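Local coordinates for metallo-beta-lactamase domain-containing protein (PDB 3H3E) that binds zinc in a metallo-beta-lactamase fold and is probably a metal-dependent enzyme, though its substrate and reaction are not established, at residues G70-L79 and R101-V110; W87-K96 and K157-T165. The protein carries 2 engineered substitutions. One frame throughout, in Å; residues are numbered along the deposited sequence.

Contact 1. Residues G70-L79 and R101-V110; sequences GHYDHAGGLL and RYAGADWNEV. With ZN (zinc ion), chain B.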
loop_
_atom_site.group_PDB
_atom_site.type_symbol
_atom_site.label_atom_id
_atom_site.label_comp_id
_atom_site.label_asym_id
_atom_site.label_seq_id
_atom_site.Cartn_x
_atom_site.Cartn_y
_atom_site.Cartn_z
ATOM N N GLY A 70 2.949 -8.480 -4.381
ATOM C CA GLY A 70 3.351 -8.755 -5.752
ATOM C C GLY A 70 2.274 -8.777 -6.822
ATOM O O GLY A 70 2.315 -9.625 -7.698
ATOM N N HIS A 71 1.315 -7.857 -6.758
ATOM C CA HIS A 71 0.383 -7.644 -7.866
ATOM C C HIS A 71 0.963 -6.705 -8.930
ATOM O O HIS A 71 1.756 -5.809 -8.622
ATOM C CB HIS A 71 -0.931 -7.063 -7.367
ATOM C CG HIS A 71 -1.963 -8.094 -7.055
ATOM N ND1 HIS A 71 -2.858 -7.957 -6.015
ATOM C CD2 HIS A 71 -2.241 -9.283 -7.641
ATOM C CE1 HIS A 71 -3.650 -9.015 -5.981
ATOM N NE2 HIS A 71 -3.296 -9.835 -6.957
ATOM N N TYR A 72 0.538 -6.912 -10.174
ATOM C CA TYR A 72 0.996 -6.135 -11.333
ATOM C C TYR A 72 0.828 -4.613 -11.180
ATOM O O TYR A 72 1.679 -3.857 -11.612
ATOM C CB TYR A 72 0.246 -6.608 -12.592
ATOM C CG TYR A 72 -1.187 -6.143 -12.632
ATOM C CD1 TYR A 72 -1.572 -5.069 -13.425
ATOM C CD2 TYR A 72 -2.146 -6.745 -11.843
ATOM C CE1 TYR A 72 -2.879 -4.621 -13.440
ATOM C CE2 TYR A 72 -3.451 -6.307 -11.849
ATOM C CZ TYR A 72 -3.812 -5.245 -12.648
ATOM O OH TYR A 72 -5.121 -4.818 -12.655
ATOM N N ASP A 73 -0.272 -4.171 -10.575
ATOM C CA ASP A 73 -0.573 -2.749 -10.434
ATOM C C ASP A 73 0.234 -2.085 -9.316
ATOM O O ASP A 73 0.086 -0.891 -9.076
ATOM C CB ASP A 73 -2.090 -2.496 -10.244
ATOM C CG ASP A 73 -2.694 -3.277 -9.075
ATOM O OD1 ASP A 73 -2.420 -4.481 -8.987
ATOM O OD2 ASP A 73 -3.433 -2.701 -8.232
ATOM N N HIS A 74 1.088 -2.852 -8.639
ATOM C CA HIS A 74 1.919 -2.310 -7.562
ATOM C C HIS A 74 3.392 -2.501 -7.843
ATOM O O HIS A 74 4.216 -1.669 -7.481
ATOM C CB HIS A 74 1.528 -2.923 -6.211
ATOM C CG HIS A 74 0.113 -2.630 -5.832
ATOM N ND1 HIS A 74 -0.222 -1.720 -4.855
ATOM C CD2 HIS A 74 -1.057 -3.069 -6.356
ATOM C CE1 HIS A 74 -1.540 -1.638 -4.771
ATOM N NE2 HIS A 74 -2.071 -2.444 -5.676
ATOM N N ALA A 75 3.722 -3.588 -8.521
ATOM C CA ALA A 75 5.114 -3.905 -8.801
ATOM C C ALA A 75 5.503 -3.645 -10.263
ATOM O O ALA A 75 6.648 -3.852 -10.647
ATOM C CB ALA A 75 5.396 -5.356 -8.425
ATOM N N GLY A 76 4.561 -3.166 -11.070
ATOM C CA GLY A 76 4.764 -3.095 -12.501
ATOM C C GLY A 76 5.719 -2.028 -12.985
ATOM O O GLY A 76 6.462 -2.242 -13.932
ATOM N N GLY A 77 5.694 -0.865 -12.351
ATOM C CA GLY A 77 6.578 0.209 -12.742
ATOM C C GLY A 77 8.029 -0.076 -12.423
ATOM O O GLY A 77 8.906 0.696 -12.783
ATOM N N LEU A 78 8.291 -1.174 -11.728
ATOM C CA LEU A 78 9.669 -1.583 -11.475
ATOM C C LEU A 78 10.357 -1.952 -12.780
ATOM O O LEU A 78 11.578 -1.948 -12.880
ATOM C CB LEU A 78 9.706 -2.776 -10.534
ATOM C CG LEU A 78 9.631 -2.447 -9.053
ATOM C CD1 LEU A 78 9.442 -3.723 -8.265
ATOM C CD2 LEU A 78 10.898 -1.734 -8.643
ATOM N N LEU A 79 9.555 -2.286 -13.777
ATOM C CA LEU A 79 10.061 -2.580 -15.104
ATOM C C LEU A 79 10.686 -1.356 -15.734
ATOM O O LEU A 79 11.308 -1.455 -16.782
ATOM C CB LEU A 79 8.929 -3.083 -15.996
ATOM C CG LEU A 79 8.289 -4.371 -15.480
ATOM C CD1 LEU A 79 7.211 -4.858 -16.441
ATOM C CD2 LEU A 79 9.355 -5.419 -15.282
ATOM N N ARG A 101 -7.105 -14.874 -14.501
ATOM C CA ARG A 101 -6.252 -13.840 -15.060
ATOM C C ARG A 101 -4.955 -13.704 -14.307
ATOM O O ARG A 101 -4.952 -13.459 -13.108
ATOM C CB ARG A 101 -6.952 -12.491 -15.008
ATOM C CG ARG A 101 -6.255 -11.428 -15.815
ATOM C CD ARG A 101 -6.943 -10.111 -15.639
ATOM N NE ARG A 101 -6.488 -9.412 -14.440
ATOM C CZ ARG A 101 -7.295 -9.024 -13.464
ATOM N NH1 ARG A 101 -8.588 -9.266 -13.554
ATOM N NH2 ARG A 101 -6.812 -8.383 -12.416
ATOM N N TYR A 102 -3.846 -13.828 -15.021
ATOM C CA TYR A 102 -2.556 -13.638 -14.406
ATOM C C TYR A 102 -2.403 -12.206 -13.910
ATOM O O TYR A 102 -2.568 -11.256 -14.670
ATOM C CB TYR A 102 -1.448 -13.982 -15.389
ATOM C CG TYR A 102 -0.080 -13.633 -14.857
ATOM C CD1 TYR A 102 0.557 -14.459 -13.932
ATOM C CD2 TYR A 102 0.567 -12.470 -15.258
ATOM C CE1 TYR A 102 1.799 -14.142 -13.432
ATOM C CE2 TYR A 102 1.808 -12.149 -14.765
ATOM C CZ TYR A 102 2.420 -12.986 -13.856
ATOM O OH TYR A 102 3.659 -12.663 -13.368
ATOM N N ALA A 103 -2.069 -12.057 -12.632
ATOM C CA ALA A 103 -1.915 -10.742 -12.017
ATOM C C ALA A 103 -0.585 -10.567 -11.298
ATOM O O ALA A 103 -0.450 -9.714 -10.435
ATOM C CB ALA A 103 -3.057 -10.479 -11.060
ATOM N N GLY A 104 0.406 -11.368 -11.640
ATOM C CA GLY A 104 1.668 -11.281 -10.936
ATOM C C GLY A 104 2.590 -10.237 -11.519
ATOM O O GLY A 104 2.202 -9.437 -12.377
ATOM N N ALA A 105 3.829 -10.258 -11.044
ATOM C CA ALA A 105 4.862 -9.353 -11.517
ATOM C C ALA A 105 6.028 -10.135 -12.131
ATOM O O ALA A 105 6.265 -11.296 -11.798
ATOM C CB ALA A 105 5.344 -8.477 -10.380
ATOM N N ASP A 106 6.758 -9.489 -13.032
ATOM C CA ASP A 106 7.864 -10.136 -13.719
ATOM C C ASP A 106 9.133 -9.979 -12.897
ATOM O O ASP A 106 9.956 -9.119 -13.171
ATOM C CB ASP A 106 8.032 -9.555 -15.133
ATOM C CG ASP A 106 8.940 -10.402 -16.015
ATOM O OD1 ASP A 106 9.553 -11.360 -15.501
ATOM O OD2 ASP A 106 9.051 -10.114 -17.225
ATOM N N TRP A 107 9.286 -10.815 -11.881
ATOM C CA TRP A 107 10.417 -10.697 -10.963
ATOM C C TRP A 107 11.731 -11.085 -11.610
ATOM O O TRP A 107 12.784 -10.636 -11.169
ATOM C CB TRP A 107 10.188 -11.518 -9.679
ATOM C CG TRP A 107 8.988 -11.057 -8.945
ATOM C CD1 TRP A 107 7.783 -11.687 -8.865
ATOM C CD2 TRP A 107 8.849 -9.826 -8.235
ATOM N NE1 TRP A 107 6.904 -10.928 -8.134
ATOM C CE2 TRP A 107 7.539 -9.784 -7.731
ATOM C CE3 TRP A 107 9.711 -8.760 -7.965
ATOM C CZ2 TRP A 107 7.072 -8.717 -6.965
ATOM C CZ3 TRP A 107 9.249 -7.708 -7.215
ATOM C CH2 TRP A 107 7.936 -7.691 -6.722
ATOM N N ASN A 108 11.676 -11.922 -12.644
ATOM C CA ASN A 108 12.900 -12.345 -13.314
ATOM C C ASN A 108 13.580 -11.145 -13.918
ATOM O O ASN A 108 14.797 -11.010 -13.861
ATOM C CB ASN A 108 12.611 -13.369 -14.407
ATOM C CG ASN A 108 12.134 -14.682 -13.855
ATOM O OD1 ASN A 108 12.710 -15.220 -12.902
ATOM N ND2 ASN A 108 11.068 -15.215 -14.446
ATOM N N GLU A 109 12.770 -10.272 -14.497
ATOM C CA GLU A 109 13.269 -9.074 -15.128
ATOM C C GLU A 109 13.604 -8.022 -14.087
ATOM O O GLU A 109 14.633 -7.362 -14.152
ATOM C CB GLU A 109 12.225 -8.537 -16.097
ATOM C CG GLU A 109 12.729 -7.419 -16.969
ATOM C CD GLU A 109 12.240 -7.539 -18.396
ATOM O OE1 GLU A 109 12.074 -8.689 -18.863
ATOM O OE2 GLU A 109 12.028 -6.487 -19.047
ATOM N N VAL A 110 12.719 -7.874 -13.119
ATOM C CA VAL A 110 12.872 -6.856 -12.092
ATOM C C VAL A 110 14.152 -7.052 -11.299
ATOM O O VAL A 110 14.842 -6.101 -10.978
ATOM C CB VAL A 110 11.652 -6.857 -11.133
ATOM C CG1 VAL A 110 11.927 -6.009 -9.899
ATOM C CG2 VAL A 110 10.408 -6.377 -11.868
HETATM ZN ZN ZN B . -3.698 -6.200 -5.011
HETATM O O HOH W 1 4.006 -11.683 -8.221
#

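Contact 2. Residues W87-K96 and K157-T165; sequences WLRKEALDQK and KDLFEDEQT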
loop_
_atom_site.group_PDB
_atom_site.type_symbol
_atom_site.label_atom_id
_atom_site.label_comp_id
_atom_site.label_asym_id
_atom_site.label_seq_id
_atom_site.Cartn_x
_atom_site.Cartn_y
_atom_site.Cartn_z
ATOM N N TRP A 87 12.543 -3.731 -1.717
ATOM C CA TRP A 87 12.192 -4.428 -0.491
ATOM C C TRP A 87 10.899 -5.179 -0.691
ATOM O O TRP A 87 9.839 -4.565 -0.739
ATOM C CB TRP A 87 11.985 -3.425 0.626
ATOM C CG TRP A 87 13.200 -2.657 0.985
ATOM C CD1 TRP A 87 13.841 -1.755 0.214
ATOM C CD2 TRP A 87 13.913 -2.708 2.226
ATOM N NE1 TRP A 87 14.923 -1.241 0.881
ATOM C CE2 TRP A 87 14.984 -1.808 2.128
ATOM C CE3 TRP A 87 13.753 -3.437 3.407
ATOM C CZ2 TRP A 87 15.896 -1.608 3.165
ATOM C CZ3 TRP A 87 14.665 -3.238 4.442
ATOM C CH2 TRP A 87 15.721 -2.332 4.309
ATOM N N LEU A 88 10.987 -6.500 -0.806
ATOM C CA LEU A 88 9.812 -7.330 -0.970
ATOM C C LEU A 88 9.864 -8.564 -0.080
ATOM O O LEU A 88 10.938 -8.993 0.338
ATOM C CB LEU A 88 9.658 -7.751 -2.429
ATOM C CG LEU A 88 10.729 -8.648 -3.051
ATOM C CD1 LEU A 88 10.178 -9.327 -4.277
ATOM C CD2 LEU A 88 11.979 -7.859 -3.395
ATOM N N ARG A 89 8.695 -9.126 0.214
ATOM C CA ARG A 89 8.609 -10.395 0.915
ATOM C C ARG A 89 8.920 -11.565 -0.029
ATOM O O ARG A 89 8.502 -11.565 -1.178
ATOM C CB ARG A 89 7.224 -10.583 1.525
ATOM C CG ARG A 89 6.861 -9.571 2.580
ATOM C CD ARG A 89 5.981 -10.169 3.676
ATOM N NE ARG A 89 6.749 -10.384 4.897
ATOM C CZ ARG A 89 6.870 -11.554 5.503
ATOM N NH1 ARG A 89 6.256 -12.628 5.028
ATOM N NH2 ARG A 89 7.594 -11.646 6.598
ATOM N N LYS A 90 9.642 -12.567 0.468
ATOM C CA LYS A 90 9.965 -13.731 -0.347
ATOM C C LYS A 90 8.753 -14.223 -1.120
ATOM O O LYS A 90 8.868 -14.613 -2.272
ATOM C CB LYS A 90 10.562 -14.868 0.493
ATOM C CG LYS A 90 12.034 -14.677 0.856
ATOM C CD LYS A 90 12.630 -15.926 1.514
ATOM C CE LYS A 90 14.139 -16.076 1.233
ATOM N NZ LYS A 90 14.494 -16.271 -0.223
ATOM N N GLU A 91 7.581 -14.182 -0.503
ATOM C CA GLU A 91 6.402 -14.780 -1.128
ATOM C C GLU A 91 5.738 -13.886 -2.185
ATOM O O GLU A 91 4.814 -14.300 -2.878
ATOM C CB GLU A 91 5.404 -15.295 -0.069
ATOM C CG GLU A 91 5.262 -14.427 1.155
ATOM C CD GLU A 91 6.279 -14.732 2.241
ATOM O OE1 GLU A 91 6.057 -15.677 3.014
ATOM O OE2 GLU A 91 7.278 -13.991 2.355
ATOM N N ALA A 92 6.229 -12.662 -2.327
ATOM C CA ALA A 92 5.823 -11.831 -3.450
ATOM C C ALA A 92 6.228 -12.456 -4.786
ATOM O O ALA A 92 5.720 -12.087 -5.827
ATOM C CB ALA A 92 6.423 -10.457 -3.319
ATOM N N LEU A 93 7.155 -13.403 -4.756
ATOM C CA LEU A 93 7.649 -14.014 -5.988
ATOM C C LEU A 93 6.673 -15.014 -6.595
ATOM O O LEU A 93 6.701 -15.241 -7.796
ATOM C CB LEU A 93 8.989 -14.711 -5.746
ATOM C CG LEU A 93 10.129 -13.832 -5.241
ATOM C CD1 LEU A 93 11.302 -14.712 -4.912
ATOM C CD2 LEU A 93 10.519 -12.779 -6.253
ATOM N N ASP A 94 5.834 -15.626 -5.763
ATOM C CA ASP A 94 4.854 -16.596 -6.240
ATOM C C ASP A 94 3.941 -15.917 -7.231
ATOM O O ASP A 94 3.667 -14.739 -7.116
ATOM C CB ASP A 94 4.044 -17.167 -5.082
ATOM C CG ASP A 94 4.902 -17.913 -4.085
ATOM O OD1 ASP A 94 5.994 -18.362 -4.471
ATOM O OD2 ASP A 94 4.485 -18.052 -2.916
ATOM N N GLN A 95 3.479 -16.659 -8.221
ATOM C CA GLN A 95 2.782 -16.045 -9.337
ATOM C C GLN A 95 1.305 -15.904 -9.043
ATOM O O GLN A 95 0.609 -16.883 -8.833
ATOM C CB GLN A 95 3.057 -16.806 -10.645
ATOM C CG GLN A 95 4.484 -16.557 -11.216
ATOM C CD GLN A 95 4.946 -15.068 -11.189
ATOM O OE1 GLN A 95 4.138 -14.143 -11.073
ATOM N NE2 GLN A 95 6.256 -14.855 -11.304
ATOM N N LYS A 96 0.841 -14.662 -9.009
ATOM C CA LYS A 96 -0.497 -14.356 -8.528
ATOM C C LYS A 96 -1.522 -14.387 -9.639
ATOM O O LYS A 96 -1.277 -13.878 -10.729
ATOM C CB LYS A 96 -0.517 -12.988 -7.862
ATOM C CG LYS A 96 0.195 -12.919 -6.528
ATOM C CD LYS A 96 -0.279 -11.693 -5.752
ATOM C CE LYS A 96 0.535 -11.454 -4.498
ATOM N NZ LYS A 96 0.320 -12.516 -3.493
ATOM N N LYS A 157 -5.351 -21.048 -3.035
ATOM C CA LYS A 157 -5.982 -19.761 -2.788
ATOM C C LYS A 157 -4.923 -18.807 -2.225
ATOM O O LYS A 157 -3.970 -19.245 -1.592
ATOM C CB LYS A 157 -7.148 -19.944 -1.817
ATOM C CG LYS A 157 -8.183 -18.854 -1.870
ATOM C CD LYS A 157 -9.206 -19.034 -2.987
ATOM C CE LYS A 157 -10.015 -17.740 -3.138
ATOM N NZ LYS A 157 -11.098 -17.799 -4.155
ATOM N N ASP A 158 -5.065 -17.510 -2.465
ATOM C CA ASP A 158 -4.023 -16.550 -2.080
ATOM C C ASP A 158 -4.393 -15.824 -0.793
ATOM O O ASP A 158 -5.414 -15.124 -0.750
ATOM C CB ASP A 158 -3.811 -15.529 -3.205
ATOM C CG ASP A 158 -2.553 -14.689 -3.021
ATOM O OD1 ASP A 158 -1.839 -14.858 -2.015
ATOM O OD2 ASP A 158 -2.277 -13.846 -3.895
ATOM N N LEU A 159 -3.572 -15.982 0.250
ATOM C CA LEU A 159 -3.819 -15.311 1.530
ATOM C C LEU A 159 -2.928 -14.082 1.717
ATOM O O LEU A 159 -2.984 -13.394 2.738
ATOM C CB LEU A 159 -3.644 -16.275 2.705
ATOM C CG LEU A 159 -4.477 -17.568 2.779
ATOM C CD1 LEU A 159 -4.690 -17.902 4.233
ATOM C CD2 LEU A 159 -5.821 -17.472 2.086
ATOM N N PHE A 160 -2.102 -13.820 0.717
ATOM C CA PHE A 160 -1.266 -12.634 0.691
ATOM C C PHE A 160 -0.217 -12.619 1.786
ATOM O O PHE A 160 -0.024 -11.627 2.479
ATOM C CB PHE A 160 -2.124 -11.377 0.670
ATOM C CG PHE A 160 -2.939 -11.255 -0.571
ATOM C CD1 PHE A 160 -4.180 -11.851 -0.659
ATOM C CD2 PHE A 160 -2.447 -10.591 -1.677
ATOM C CE1 PHE A 160 -4.933 -11.761 -1.832
ATOM C CE2 PHE A 160 -3.196 -10.495 -2.849
ATOM C CZ PHE A 160 -4.431 -11.075 -2.924
ATOM N N GLU A 161 0.479 -13.742 1.903
ATOM C CA GLU A 161 1.589 -13.868 2.827
ATOM C C GLU A 161 2.708 -12.905 2.442
ATOM O O GLU A 161 3.684 -12.745 3.185
ATOM C CB GLU A 161 2.113 -15.299 2.813
ATOM C CG GLU A 161 1.074 -16.361 3.068
ATOM C CD GLU A 161 0.729 -16.505 4.533
ATOM O OE1 GLU A 161 1.162 -15.655 5.347
ATOM O OE2 GLU A 161 0.017 -17.474 4.875
ATOM N N ASP A 162 2.557 -12.271 1.280
ATOM C CA ASP A 162 3.539 -11.311 0.767
ATOM C C ASP A 162 3.253 -9.865 1.139
ATOM O O ASP A 162 4.089 -9.008 0.932
ATOM C CB ASP A 162 3.628 -11.399 -0.748
ATOM C CG ASP A 162 2.282 -11.186 -1.429
ATOM O OD1 ASP A 162 1.287 -11.801 -0.990
ATOM O OD2 ASP A 162 2.220 -10.421 -2.419
ATOM N N GLU A 163 2.076 -9.601 1.689
ATOM C CA GLU A 163 1.630 -8.236 1.966
ATOM C C GLU A 163 2.367 -7.586 3.117
ATOM O O GLU A 163 2.511 -8.177 4.178
ATOM C CB GLU A 163 0.132 -8.219 2.267
ATOM C CG GLU A 163 -0.421 -6.841 2.497
ATOM C CD GLU A 163 -1.928 -6.804 2.384
ATOM O OE1 GLU A 163 -2.614 -7.090 3.393
ATOM O OE2 GLU A 163 -2.426 -6.483 1.282
ATOM N N GLN A 164 2.821 -6.356 2.905
ATOM C CA GLN A 164 3.515 -5.614 3.950
ATOM C C GLN A 164 3.118 -4.159 3.928
ATOM O O GLN A 164 2.618 -3.650 2.927
ATOM C CB GLN A 164 5.031 -5.763 3.837
ATOM C CG GLN A 164 5.601 -5.424 2.492
ATOM C CD GLN A 164 7.096 -5.616 2.450
ATOM O OE1 GLN A 164 7.695 -6.124 3.395
ATOM N NE2 GLN A 164 7.708 -5.230 1.349
ATOM N N THR A 165 3.336 -3.495 5.052
ATOM C CA THR A 165 2.796 -2.167 5.258
ATOM C C THR A 165 3.869 -1.286 5.858
ATOM O O THR A 165 4.653 -1.725 6.694
ATOM C CB THR A 165 1.547 -2.214 6.179
ATOM O OG1 THR A 165 0.512 -2.952 5.525
ATOM C CG2 THR A 165 1.027 -0.829 6.463
HETATM O O HOH W 2 6.168 -7.807 -0.703
HETATM O O HOH W 3 7.120 -7.613 5.828
#

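Contact 1. Residues G70-L79 and R101-V110
With CG set between its backbone N and carbonyl carbon (chi1 74°), Tyr72 lays its ring edge beside Ala103, CD2 lying 3.9 Å from Ala103 CB and Ala103 O close to the ring plane. Trp107 turns CG beside its own backbone N (chi1 -61°), which swings the indole back toward the 70-79 segment although its CB starts away from it. Ala103 O accepts from Tyr72 N at 3.0 Å, the donor standing above the carbonyl plane, and also sits at the edge of the His71 imidazole, 3.3 Å from CD2. Gly70-His74 belong to the HxHxDH signature of the metallo-beta-lactamase superfamily: His71 ND1 binds zinc at 2.2 Å, with His69 and His182 as the other protein ligands, while Asp73 and His74 may mark a second metal position that is empty here. The loop 103-105 thus backs the metal-binding turn. One water lies between the two, accepting from Ala105 N and from Trp107 NE1 at the indole edge, and within hydrogen-bonding distance of Gly70 O, to which it probably donates. Beyond it the contact is apolar. Ala75 CB meets Ala105 CB at 3.7 Å and Trp107 CH2 at 3.8 Å, while Ala105 CB lies over one face of the indole, toward its rim. Val110 divides its branches between the leucines: CG1 touches Leu78 CD1, and CG2 lies 3.7 Å from Leu79 CD2.

Contact 2. Residues W87-K96 and K157-T165
Lys96 reaches between two carboxylates, its NZ donating to Asp158 OD2 at 2.9 Å and to Asp162 OD1 at 2.8 Å. The chain runs extended until it bends at its last torsion (chi4 -68°), which turns the ammonium group into this pair. Asp158 crosses it at about a right angle and uses its syn lone pair; Asp162 approaches from the opposite direction, with NZ above its carboxylate plane. The second oxygens are also engaged: Asp158 OD1 accepts from Phe160 N in an Asx turn, and Asp162 OD2 takes the backbone N of Gly70. At the other end, Arg89 is held along its whole guanidinium. NH1 donates to Glu161 O at 3.2 Å, nearly head-on to the carbonyl (C=O...N angle 174°), and forms a salt bridge with Glu91 OE2 of its own segment; NH2 goes to Glu121 O. NE donates a hydrogen bond to a water that in turn donates to Gln164 OE1, while Gln164 NE2 bonds Ile67 O. A second water joins Arg89 N to Asp162 O, 2.9 Å from the latter. The aliphatic part of Arg89 lies against the loop backbone, CG 3.3 Å from Asp162 O, and also meets Gln164 OE1; Ala92 CB packs on Asp162 CB at 3.9 Å. The irregular loop 157-165, with its type I turn at Phe160-Glu163, is thereby fastened to the 87-92 part of the chain and to strand 95-98. Phe160 stacks on the zinc ligand His182, and Asp162 touches His69. Two carboxylates around one buried ammonium group probably keep Lys96 protonated, and their ionic grip, relayed through Asp162, would fix the loop against the zinc site.

Contacts 1 and 2 lie with centres 12 Å apart and are joined through the chain that runs between them. Strands 95-98 and 101-102 pair side by side, with Ala103 N 2.7 Å from Lys96 O in a probable hydrogen bond and Tyr102 OH 2.8 Å from Gln95 OE1 in another. Trp107 of contact 1 packs on contact 2, CZ3 coming 3.5 Å from Leu88 CD1. The 157-165 loop is tied directly to the HxHxDH turn through Asp162. Both contacts therefore border the zinc: contact 1 supplies a ligand, His71, against which Lys96 packs, whereas contact 2 brings the nearest atom of the Phe160 side chain to about 5 Å from the zinc ion.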